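Local coordinates for protein glutamyl endopeptidase (Staphylococcus epidermidis, PDB 6PYM) that probably cleaves proteins on the carbonyl side of glutamic acid, acting as a secreted serine endopeptidase of the S1B family, at residues V99-N102 against E103-H107; I198-F201 against V202-F205; S68-N71 against E72-P76; V150-G154 against G155-R159. The protein carries 1 engineered substitution. All coordinates share one frame; numbering follows the deposited sequence.

Interaction 1. Residues V99-N102 against E103-H107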
loop_
_atom_site.group_PDB
_atom_site.type_symbol
_atom_site.label_atom_id
_atom_site.label_comp_id
_atom_site.label_asym_id
_atom_site.label_seq_id
_atom_site.Cartn_x
_atom_site.Cartn_y
_atom_site.Cartn_z
ATOM N N VAL A 99 1.228 -10.897 -8.878
ATOM C CA VAL A 99 1.830 -10.432 -10.118
ATOM C C VAL A 99 2.707 -11.528 -10.705
ATOM O O VAL A 99 3.247 -12.382 -9.991
ATOM C CB VAL A 99 2.636 -9.126 -9.935
ATOM C CG1 VAL A 99 1.709 -7.981 -9.553
ATOM C CG2 VAL A 99 3.735 -9.300 -8.893
ATOM N N SER A 100 2.862 -11.480 -12.025
ATOM C CA SER A 100 3.753 -12.390 -12.720
ATOM C C SER A 100 5.206 -11.991 -12.480
ATOM O O SER A 100 5.493 -10.846 -12.122
ATOM C CB SER A 100 3.467 -12.337 -14.219
ATOM O OG SER A 100 2.163 -12.804 -14.511
ATOM N N PRO A 101 6.147 -12.918 -12.678
ATOM C CA PRO A 101 7.560 -12.528 -12.703
ATOM C C PRO A 101 7.809 -11.555 -13.846
ATOM O O PRO A 101 7.010 -11.435 -14.777
ATOM C CB PRO A 101 8.298 -13.854 -12.952
ATOM C CG PRO A 101 7.313 -14.928 -12.627
ATOM C CD PRO A 101 5.960 -14.361 -12.917
ATOM N N ASN A 102 8.938 -10.854 -13.775
ATOM C CA ASN A 102 9.259 -9.867 -14.800
ATOM C C ASN A 102 9.922 -10.533 -16.009
ATOM O O ASN A 102 10.036 -11.759 -16.095
ATOM C CB ASN A 102 10.061 -8.705 -14.218
ATOM C CG ASN A 102 11.476 -9.096 -13.809
ATOM O OD1 ASN A 102 11.961 -10.193 -14.107
ATOM N ND2 ASN A 102 12.150 -8.184 -13.121
ATOM N N GLU A 103 10.388 -9.704 -16.948
ATOM C CA GLU A 103 10.989 -10.186 -18.188
ATOM C C GLU A 103 12.293 -10.939 -17.958
ATOM O O GLU A 103 12.768 -11.620 -18.873
ATOM C CB GLU A 103 11.234 -9.010 -19.137
ATOM C CG GLU A 103 12.259 -7.988 -18.635
ATOM C CD GLU A 103 11.685 -7.000 -17.629
ATOM O OE1 GLU A 103 12.433 -6.103 -17.188
ATOM O OE2 GLU A 103 10.491 -7.116 -17.278
ATOM N N HIS A 104 12.892 -10.817 -16.776
ATOM C CA HIS A 104 14.089 -11.561 -16.415
ATOM C C HIS A 104 13.777 -12.748 -15.519
ATOM O O HIS A 104 14.690 -13.312 -14.908
ATOM C CB HIS A 104 15.094 -10.637 -15.729
ATOM C CG HIS A 104 15.436 -9.420 -16.532
ATOM N ND1 HIS A 104 15.449 -8.152 -15.993
ATOM C CD2 HIS A 104 15.771 -9.281 -17.836
ATOM C CE1 HIS A 104 15.781 -7.282 -16.931
ATOM N NE2 HIS A 104 15.981 -7.942 -18.058
ATOM N N ASN A 105 12.501 -13.122 -15.419
ATOM C CA ASN A 105 12.039 -14.206 -14.554
ATOM C C ASN A 105 12.324 -13.945 -13.077
ATOM O O ASN A 105 12.455 -14.879 -12.286
ATOM C CB ASN A 105 12.544 -15.585 -14.998
ATOM C CG ASN A 105 11.657 -16.713 -14.500
ATOM O OD1 ASN A 105 10.444 -16.548 -14.363
ATOM N ND2 ASN A 105 12.260 -17.862 -14.220
ATOM N N GLN A 106 12.415 -12.677 -12.683
ATOM C CA GLN A 106 12.550 -12.324 -11.276
ATOM C C GLN A 106 11.168 -12.115 -10.674
ATOM O O GLN A 106 10.268 -11.585 -11.327
ATOM C CB GLN A 106 13.346 -11.029 -11.119
ATOM C CG GLN A 106 14.734 -11.060 -11.718
ATOM C CD GLN A 106 15.368 -9.685 -11.738
ATOM O OE1 GLN A 106 14.788 -8.729 -12.255
ATOM N NE2 GLN A 106 16.558 -9.575 -11.165
ATOM N N HIS A 107 11.006 -12.538 -9.430
ATOM C CA HIS A 107 9.753 -12.342 -8.719
ATOM C C HIS A 107 9.817 -11.047 -7.923
ATOM O O HIS A 107 10.887 -10.613 -7.497
ATOM C CB HIS A 107 9.493 -13.531 -7.802
ATOM C CG HIS A 107 9.424 -14.834 -8.534
ATOM N ND1 HIS A 107 8.235 -15.386 -8.959
ATOM C CD2 HIS A 107 10.400 -15.678 -8.948
ATOM C CE1 HIS A 107 8.479 -16.525 -9.586
ATOM N NE2 HIS A 107 9.785 -16.723 -9.594
#

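Interaction 2. Residues I198-F201 against V202-F205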
loop_
_atom_site.group_PDB
_atom_site.type_symbol
_atom_site.label_atom_id
_atom_site.label_comp_id
_atom_site.label_asym_id
_atom_site.label_seq_id
_atom_site.Cartn_x
_atom_site.Cartn_y
_atom_site.Cartn_z
ATOM N N ILE A 198 -5.140 -4.201 9.840
ATOM C CA ILE A 198 -4.744 -5.592 9.674
ATOM C C ILE A 198 -4.936 -6.322 11.001
ATOM O O ILE A 198 -3.987 -6.554 11.758
ATOM C CB ILE A 198 -3.327 -5.692 9.085
ATOM C CG1 ILE A 198 -3.302 -5.030 7.701
ATOM C CG2 ILE A 198 -2.866 -7.148 9.000
ATOM C CD1 ILE A 198 -1.911 -4.806 7.130
ATOM N N ASN A 199 -6.187 -6.644 11.305
ATOM C CA ASN A 199 -6.524 -7.344 12.536
ATOM C C ASN A 199 -6.294 -8.848 12.369
ATOM O O ASN A 199 -5.760 -9.317 11.362
ATOM C CB ASN A 199 -7.929 -6.972 13.001
ATOM C CG ASN A 199 -9.023 -7.552 12.122
ATOM O OD1 ASN A 199 -8.779 -8.338 11.209
ATOM N ND2 ASN A 199 -10.261 -7.176 12.423
ATOM N N ASP A 200 -6.708 -9.632 13.371
ATOM C CA ASP A 200 -6.428 -11.067 13.350
ATOM C C ASP A 200 -7.087 -11.755 12.162
ATOM O O ASP A 200 -6.505 -12.668 11.565
ATOM C CB ASP A 200 -6.859 -11.717 14.666
ATOM C CG ASP A 200 -5.986 -11.303 15.834
ATOM O OD1 ASP A 200 -4.846 -10.848 15.599
ATOM O OD2 ASP A 200 -6.438 -11.451 16.990
ATOM N N PHE A 201 -8.300 -11.337 11.801
ATOM C CA PHE A 201 -8.971 -11.943 10.656
ATOM C C PHE A 201 -8.265 -11.603 9.348
ATOM O O PHE A 201 -8.160 -12.447 8.451
ATOM C CB PHE A 201 -10.434 -11.512 10.619
ATOM C CG PHE A 201 -11.217 -11.955 11.820
ATOM C CD1 PHE A 201 -11.635 -13.270 11.938
ATOM C CD2 PHE A 201 -11.516 -11.068 12.841
ATOM C CE1 PHE A 201 -12.354 -13.688 13.048
ATOM C CE2 PHE A 201 -12.234 -11.480 13.953
ATOM C CZ PHE A 201 -12.651 -12.791 14.054
ATOM N N VAL A 202 -7.771 -10.371 9.219
ATOM C CA VAL A 202 -7.008 -10.031 8.027
ATOM C C VAL A 202 -5.712 -10.827 7.988
ATOM O O VAL A 202 -5.290 -11.301 6.929
ATOM C CB VAL A 202 -6.777 -8.512 7.947
ATOM C CG1 VAL A 202 -5.887 -8.183 6.756
ATOM C CG2 VAL A 202 -8.121 -7.781 7.846
ATOM N N GLN A 203 -5.070 -10.994 9.143
ATOM C CA GLN A 203 -3.832 -11.764 9.194
ATOM C C GLN A 203 -4.050 -13.207 8.756
ATOM O O GLN A 203 -3.184 -13.795 8.099
ATOM C CB GLN A 203 -3.227 -11.686 10.593
ATOM C CG GLN A 203 -2.704 -10.297 10.907
ATOM C CD GLN A 203 -2.328 -10.120 12.357
ATOM O OE1 GLN A 203 -1.688 -10.992 12.951
ATOM N NE2 GLN A 203 -2.732 -9.005 12.950
ATOM N N GLN A 204 -5.202 -13.792 9.105
ATOM C CA GLN A 204 -5.508 -15.144 8.644
ATOM C C GLN A 204 -5.639 -15.188 7.129
ATOM O O GLN A 204 -5.100 -16.088 6.479
ATOM C CB GLN A 204 -6.791 -15.641 9.307
ATOM C CG GLN A 204 -6.650 -15.855 10.798
ATOM C CD GLN A 204 -7.957 -16.230 11.463
ATOM O OE1 GLN A 204 -9.028 -16.103 10.874
ATOM N NE2 GLN A 204 -7.871 -16.711 12.698
ATOM N N PHE A 205 -6.341 -14.213 6.554
ATOM C CA PHE A 205 -6.448 -14.107 5.103
ATOM C C PHE A 205 -5.072 -14.012 4.452
ATOM O O PHE A 205 -4.817 -14.652 3.426
ATOM C CB PHE A 205 -7.319 -12.887 4.774
ATOM C CG PHE A 205 -7.262 -12.421 3.335
ATOM C CD1 PHE A 205 -7.868 -13.147 2.322
ATOM C CD2 PHE A 205 -6.661 -11.210 3.013
ATOM C CE1 PHE A 205 -7.841 -12.696 1.014
ATOM C CE2 PHE A 205 -6.637 -10.758 1.712
ATOM C CZ PHE A 205 -7.223 -11.503 0.712
#

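Interaction 3. Residues S68-N71 against E72-P76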
loop_
_atom_site.group_PDB
_atom_site.type_symbol
_atom_site.label_atom_id
_atom_site.label_comp_id
_atom_site.label_asym_id
_atom_site.label_seq_id
_atom_site.Cartn_x
_atom_site.Cartn_y
_atom_site.Cartn_z
ATOM N N SER A 68 9.089 0.543 -5.639
ATOM C CA SER A 68 10.181 1.495 -5.461
ATOM C C SER A 68 10.209 2.569 -6.533
ATOM O O SER A 68 11.261 3.182 -6.751
ATOM C CB SER A 68 11.570 0.831 -5.373
ATOM O OG SER A 68 11.532 -0.507 -4.901
ATOM N N ALA A 69 9.097 2.818 -7.225
ATOM C CA ALA A 69 9.091 3.845 -8.258
ATOM C C ALA A 69 9.530 5.176 -7.670
ATOM O O ALA A 69 9.136 5.543 -6.557
ATOM C CB ALA A 69 7.690 3.989 -8.839
ATOM N N LYS A 70 10.376 5.887 -8.416
ATOM C CA LYS A 70 10.933 7.156 -7.962
ATOM C C LYS A 70 10.372 8.357 -8.701
ATOM O O LYS A 70 10.169 9.411 -8.085
ATOM C CB LYS A 70 12.463 7.148 -8.063
ATOM C CG LYS A 70 13.092 8.424 -7.515
ATOM C CD LYS A 70 14.595 8.353 -7.498
ATOM C CE LYS A 70 15.181 9.644 -6.961
ATOM N NZ LYS A 70 14.774 10.827 -7.769
ATOM N N ASN A 71 10.131 8.222 -10.003
ATOM C CA ASN A 71 9.371 9.188 -10.792
ATOM C C ASN A 71 8.959 8.500 -12.089
ATOM O O ASN A 71 9.278 7.331 -12.315
ATOM C CB ASN A 71 10.138 10.500 -11.017
ATOM C CG ASN A 71 11.446 10.304 -11.765
ATOM O OD1 ASN A 71 11.458 9.872 -12.914
ATOM N ND2 ASN A 71 12.550 10.640 -11.118
ATOM N N GLU A 72 8.245 9.238 -12.944
ATOM C CA GLU A 72 7.677 8.689 -14.174
ATOM C C GLU A 72 8.739 8.149 -15.126
ATOM O O GLU A 72 8.426 7.300 -15.970
ATOM C CB GLU A 72 6.860 9.792 -14.860
ATOM C CG GLU A 72 6.026 9.357 -16.048
ATOM C CD GLU A 72 5.205 10.498 -16.627
ATOM O OE1 GLU A 72 5.449 11.666 -16.249
ATOM O OE2 GLU A 72 4.314 10.224 -17.454
ATOM N N ASN A 73 9.976 8.624 -15.016
ATOM C CA ASN A 73 11.072 8.183 -15.868
ATOM C C ASN A 73 12.109 7.381 -15.096
ATOM O O ASN A 73 13.237 7.218 -15.573
ATOM C CB ASN A 73 11.734 9.381 -16.551
ATOM C CG ASN A 73 10.748 10.226 -17.322
ATOM O OD1 ASN A 73 10.590 11.418 -17.053
ATOM N ND2 ASN A 73 10.075 9.613 -18.283
ATOM N N ASP A 74 11.753 6.878 -13.908
ATOM C CA ASP A 74 12.724 6.222 -13.028
ATOM C C ASP A 74 11.984 5.145 -12.231
ATOM O O ASP A 74 11.488 5.391 -11.125
ATOM C CB ASP A 74 13.414 7.226 -12.118
ATOM C CG ASP A 74 14.613 6.634 -11.395
ATOM O OD1 ASP A 74 14.733 5.397 -11.337
ATOM O OD2 ASP A 74 15.439 7.413 -10.870
ATOM N N TYR A 75 11.939 3.947 -12.804
ATOM C CA TYR A 75 11.385 2.762 -12.163
ATOM C C TYR A 75 12.564 1.826 -11.937
ATOM O O TYR A 75 12.846 0.958 -12.777
ATOM C CB TYR A 75 10.354 2.123 -13.092
ATOM C CG TYR A 75 9.150 2.994 -13.372
ATOM C CD1 TYR A 75 8.323 3.424 -12.341
ATOM C CD2 TYR A 75 8.819 3.363 -14.670
ATOM C CE1 TYR A 75 7.201 4.199 -12.592
ATOM C CE2 TYR A 75 7.700 4.150 -14.931
ATOM C CZ TYR A 75 6.897 4.563 -13.885
ATOM O OH TYR A 75 5.782 5.338 -14.123
ATOM N N PRO A 76 13.300 1.971 -10.833
ATOM C CA PRO A 76 14.557 1.217 -10.695
ATOM C C PRO A 76 14.355 -0.282 -10.668
ATOM O O PRO A 76 15.255 -1.038 -11.059
ATOM C CB PRO A 76 15.141 1.741 -9.377
ATOM C CG PRO A 76 13.957 2.275 -8.626
ATOM C CD PRO A 76 13.051 2.850 -9.677
HETATM O O HOH W 1 15.496 9.950 -10.636
#

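Interaction 4. Residues V150-G154 against G155-R159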
loop_
_atom_site.group_PDB
_atom_site.type_symbol
_atom_site.label_atom_id
_atom_site.label_comp_id
_atom_site.label_asym_id
_atom_site.label_seq_id
_atom_site.Cartn_x
_atom_site.Cartn_y
_atom_site.Cartn_z
ATOM N N VAL A 150 -2.639 8.015 14.817
ATOM C CA VAL A 150 -3.866 7.228 14.823
ATOM C C VAL A 150 -4.918 7.930 15.670
ATOM O O VAL A 150 -4.642 8.364 16.797
ATOM C CB VAL A 150 -3.579 5.834 15.394
ATOM C CG1 VAL A 150 -4.866 5.013 15.497
ATOM C CG2 VAL A 150 -2.521 5.113 14.568
ATOM N N VAL A 151 -6.141 8.021 15.156
ATOM C CA VAL A 151 -7.233 8.632 15.909
ATOM C C VAL A 151 -8.379 7.681 16.215
ATOM O O VAL A 151 -9.237 8.028 17.039
ATOM C CB VAL A 151 -7.760 9.927 15.251
ATOM C CG1 VAL A 151 -6.637 10.948 15.087
ATOM C CG2 VAL A 151 -8.446 9.631 13.919
ATOM N N TYR A 152 -8.427 6.501 15.602
ATOM C CA TYR A 152 -9.545 5.588 15.783
ATOM C C TYR A 152 -9.106 4.197 15.359
ATOM O O TYR A 152 -8.434 4.043 14.337
ATOM C CB TYR A 152 -10.740 6.010 14.916
ATOM C CG TYR A 152 -11.928 5.067 14.951
ATOM C CD1 TYR A 152 -12.016 3.987 14.081
ATOM C CD2 TYR A 152 -12.977 5.283 15.830
ATOM C CE1 TYR A 152 -13.107 3.130 14.107
ATOM C CE2 TYR A 152 -14.074 4.438 15.858
ATOM C CZ TYR A 152 -14.128 3.363 15.002
ATOM O OH TYR A 152 -15.222 2.520 15.039
ATOM N N ILE A 153 -9.506 3.191 16.138
ATOM C CA ILE A 153 -9.328 1.786 15.775
ATOM C C ILE A 153 -10.624 1.065 16.121
ATOM O O ILE A 153 -11.064 1.095 17.276
ATOM C CB ILE A 153 -8.157 1.124 16.524
ATOM C CG1 ILE A 153 -6.848 1.896 16.344
ATOM C CG2 ILE A 153 -7.985 -0.320 16.066
ATOM C CD1 ILE A 153 -5.716 1.377 17.219
ATOM N N GLY A 154 -11.244 0.430 15.136
ATOM C CA GLY A 154 -12.466 -0.308 15.396
ATOM C C GLY A 154 -12.723 -1.338 14.322
ATOM O O GLY A 154 -12.819 -0.985 13.143
ATOM N N GLY A 155 -12.836 -2.605 14.714
ATOM C CA GLY A 155 -13.036 -3.666 13.743
ATOM C C GLY A 155 -11.894 -3.693 12.747
ATOM O O GLY A 155 -10.725 -3.868 13.111
ATOM N N GLU A 156 -12.233 -3.505 11.472
ATOM C CA GLU A 156 -11.263 -3.478 10.384
ATOM C C GLU A 156 -10.927 -2.059 9.932
ATOM O O GLU A 156 -10.403 -1.876 8.828
ATOM C CB GLU A 156 -11.748 -4.330 9.208
ATOM C CG GLU A 156 -11.756 -5.819 9.538
ATOM C CD GLU A 156 -12.447 -6.687 8.497
ATOM O OE1 GLU A 156 -12.962 -6.161 7.487
ATOM O OE2 GLU A 156 -12.482 -7.920 8.709
ATOM N N GLU A 157 -11.211 -1.056 10.756
ATOM C CA GLU A 157 -11.034 0.341 10.385
ATOM C C GLU A 157 -10.010 0.981 11.307
ATOM O O GLU A 157 -10.136 0.907 12.532
ATOM C CB GLU A 157 -12.383 1.067 10.488
ATOM C CG GLU A 157 -12.325 2.583 10.326
ATOM C CD GLU A 157 -12.560 3.058 8.900
ATOM O OE1 GLU A 157 -12.436 2.232 7.978
ATOM O OE2 GLU A 157 -12.855 4.266 8.708
ATOM N N LEU A 158 -8.995 1.611 10.721
ATOM C CA LEU A 158 -8.039 2.420 11.472
ATOM C C LEU A 158 -7.965 3.781 10.797
ATOM O O LEU A 158 -7.720 3.858 9.588
ATOM C CB LEU A 158 -6.646 1.754 11.566
ATOM C CG LEU A 158 -5.572 2.485 12.402
ATOM C CD1 LEU A 158 -4.593 1.520 13.048
ATOM C CD2 LEU A 158 -4.804 3.496 11.555
ATOM N N ARG A 159 -8.189 4.843 11.567
ATOM C CA ARG A 159 -8.225 6.197 11.034
ATOM C C ARG A 159 -7.095 7.029 11.614
ATOM O O ARG A 159 -6.589 6.752 12.707
ATOM C CB ARG A 159 -9.553 6.882 11.365
ATOM C CG ARG A 159 -10.764 6.152 10.829
ATOM C CD ARG A 159 -12.038 6.742 11.387
ATOM N NE ARG A 159 -13.204 6.043 10.860
ATOM C CZ ARG A 159 -14.439 6.167 11.338
ATOM N NH1 ARG A 159 -14.683 6.967 12.368
ATOM N NH2 ARG A 159 -15.430 5.483 10.786
#

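Interaction 1. Residues V99-N102 against E103-H107
Asn102 turns its carboxamide back over the loop and meets His104 and Gln106. Asn102 OD1 takes two backbone N-H groups, from His104 N and from Gln106 N, each at 2.9 Å. The two donors lie above opposite faces of the amide plane, so neither sits on a lone pair. The bond to His104 N closes an Asx turn. The other end of the amide is used as well. Asn102 ND2 donates to Gln106 OE1 at 2.8 Å in an almost straight bond (179°). This bond lies in the plane of the Asn102 amide and falls on a lone pair of Gln106 OE1. The two amide planes are 35° apart. The first torsion of Asn102 (chi1 69°) sets CG between its own N and C, which turns the amide toward the following residues. The backbone adds two bonds. Asn105 N to Asn102 O, 2.9 Å, closes a type I turn, and Asn102 N donates to Gln106 O, 2.9 Å. Asn102 is therefore gripped at both ends of its side chain and at both backbone polar atoms. Beside it, Pro101 CG packs against His107 CE1 at 3.6 Å, and Pro101 CB lies over one face of that imidazole, toward the rim. His107 ND1 is hydrogen-bonded to Asn44 OD1, which holds the ring beside the proline. His107 is the N-cap of helix 108-111. The loop thus carries the chain from strand 95-99 into this helix, with Asn102 resting on Phe80 of strand 80-87 and Gln106 on Val111.

Interaction 2. Residues I198-F201 against V202-F205
Asn199 is the N-cap of helix 200-209 and binds Val202 in the first turn. Among the polar contacts, Asn199 OD1 accepts from Val202 N at 3.0 Å, with the donor almost in line with the carbonyl bond (171°). A chi1 of 71° keeps the Asn199 amide close to its own backbone, where the oxygen can cover the helix start. Gln203 supplies a second side-chain bond. Its NE2 donates to Ile198 O at 3.0 Å, in the plane of the Gln203 amide but above the plane of the carbonyl. The same NE2 also binds Ser119 O, and Ile198 O also accepts from Asn120 ND2. The backbone bonds are regular helical ones: Gln203 N to Asn199 O, Gln204 N to Asp200 O and Phe205 N to Phe201 O.

The apolar contacts lie on Ile198. Its CG2 meets Val202 CG1 at 3.9 Å and Gln203 CG at 3.7 Å, and the side chains cross at about a right angle. Ile198, just before the cap, thus packs on the aliphatic part of Gln203 in the first turn. Phe205 points elsewhere and packs edge-to-face on Tyr88. The Val202 side chain is about 11 Å from that of Asp93, a predicted charge-relay residue.

Chemically, the contact closes a helix start by two amides. One amide satisfies a first-turn N-H, and the other ties the preceding carbonyl to the helix.

Interaction 3. Residues S68-N71 against E72-P76
A classic beta bulge sets two residues, Lys70 and Asn71, opposite the single residue Asp74, beside a tight turn. Asp74 O takes Lys70 N at 3.0 Å, nearly in line with its carbonyl bond (177°), and Asn71 N more weakly at 3.3 Å. The side chains of the same three residues gather round one water. It donates to Asp74 OD2 at a short 2.5 Å and accepts from Lys70 NZ at 3.1 Å and, weakly, from Asn71 ND2. Lys70 NZ and Asp74 OD2 are 4.7 Å apart, so the water links the opposite charges where no direct salt bridge forms. The lysine chain runs extended past the carboxylate at an angle, with Lys70 CD 3.6 Å from Asp74 OD2, and bends only at its end (chi4 -59°), which brings NZ to the water.

Asn71 also starts the type I turn to Asp74. Asp74 N donates to Asn71 O, and Asn71 OD1 accepts from Asn73 N at 2.9 Å in the plane of its carbonyl, an Asx turn. Beyond the turn, the Tyr75 ring has Asn71 O over one face, toward the rim. Ala69 CB meets its edge, 3.6 Å from Tyr75 CD1.

The loop joins strands 64-67 and 80-87, neighbours in the six-stranded barrel. Tyr75 stacks on His66, and both Tyr75 and Ala69 lie on Phe24 of strand 22-27.

Interaction 4. Residues V150-G154 against G155-R159
Gly154 and Glu157 pair across a type II' turn whose first corner is Gly155. The positive phi of Gly155 (59°) is the backbone shape this corner requires. Glu156, at the second corner, turns its carboxylate away from the hairpin to Ser92 OG and Tyr88 OH.

Glu157 N donates to Gly154 O and Glu157 O accepts from Gly154 N, both at 2.9 Å. Glu157 CG lies 3.9 Å from Tyr152 CE1. Glu157 OE2 takes Arg159 NE at 2.8 Å on its anti lone pair, in the guanidinium plane, as a straight salt bridge. Tyr185 OH binds Glu157 OE1 and Ser194 OG binds OE2, so both oxygens are held. The Glu157 side chain lies about 8 Å from that of Asp93, predicted to belong to the charge relay.

Leu158 forms a non-hydrogen-bonded pair with Ile153 and points to the face opposite Tyr152, Glu157 and Arg159. Its CD1 touches Ile153 CG1 at 4.0 Å, and its CG touches Val150 CG1 at 4.1 Å.

Arg159 lies alongside Tyr152. The guanidinium lies flat over the ring, with centres 4.4 Å apart and planes at 20°, a cation-pi stack. The salt bridge fixes the rotation of this group above the ring. Arg159 O accepts from Val151 N at 2.8 Å and weakly from Tyr152 N, which makes a classic beta bulge.

The hairpin of strands 143-154 and 157-160 belongs to the C-terminal barrel of the chymotrypsin-like fold. Strand 157-160 pairs on with strand 192-197, whose Tyr192 makes a further cation-pi contact with Arg159.

Overall arrangement
Interactions 1 and 3 are loops of the six-stranded barrel. Interaction 3 leads into strand 80-87, while interaction 1 leaves the neighbouring strand 95-99 and packs on 80-87. Their centres are about 17 Å apart. Interaction 2 starts the C-terminal helix and interaction 4 is a hairpin of the other sheet. They touch where Asn199 ND2 makes a weak hydrogen bond to Gly155 O. Interactions 1 and 4 are surface contacts, while interactions 2 and 3 are partly buried. Asparagine side chains hold the turns of interactions 1 and 3 and cap the helix of interaction 2. Interaction 4 relies instead on strand pairing and a stacked arginine. Bulges recur in interactions 3 and 4, but charges meet directly only in interaction 4.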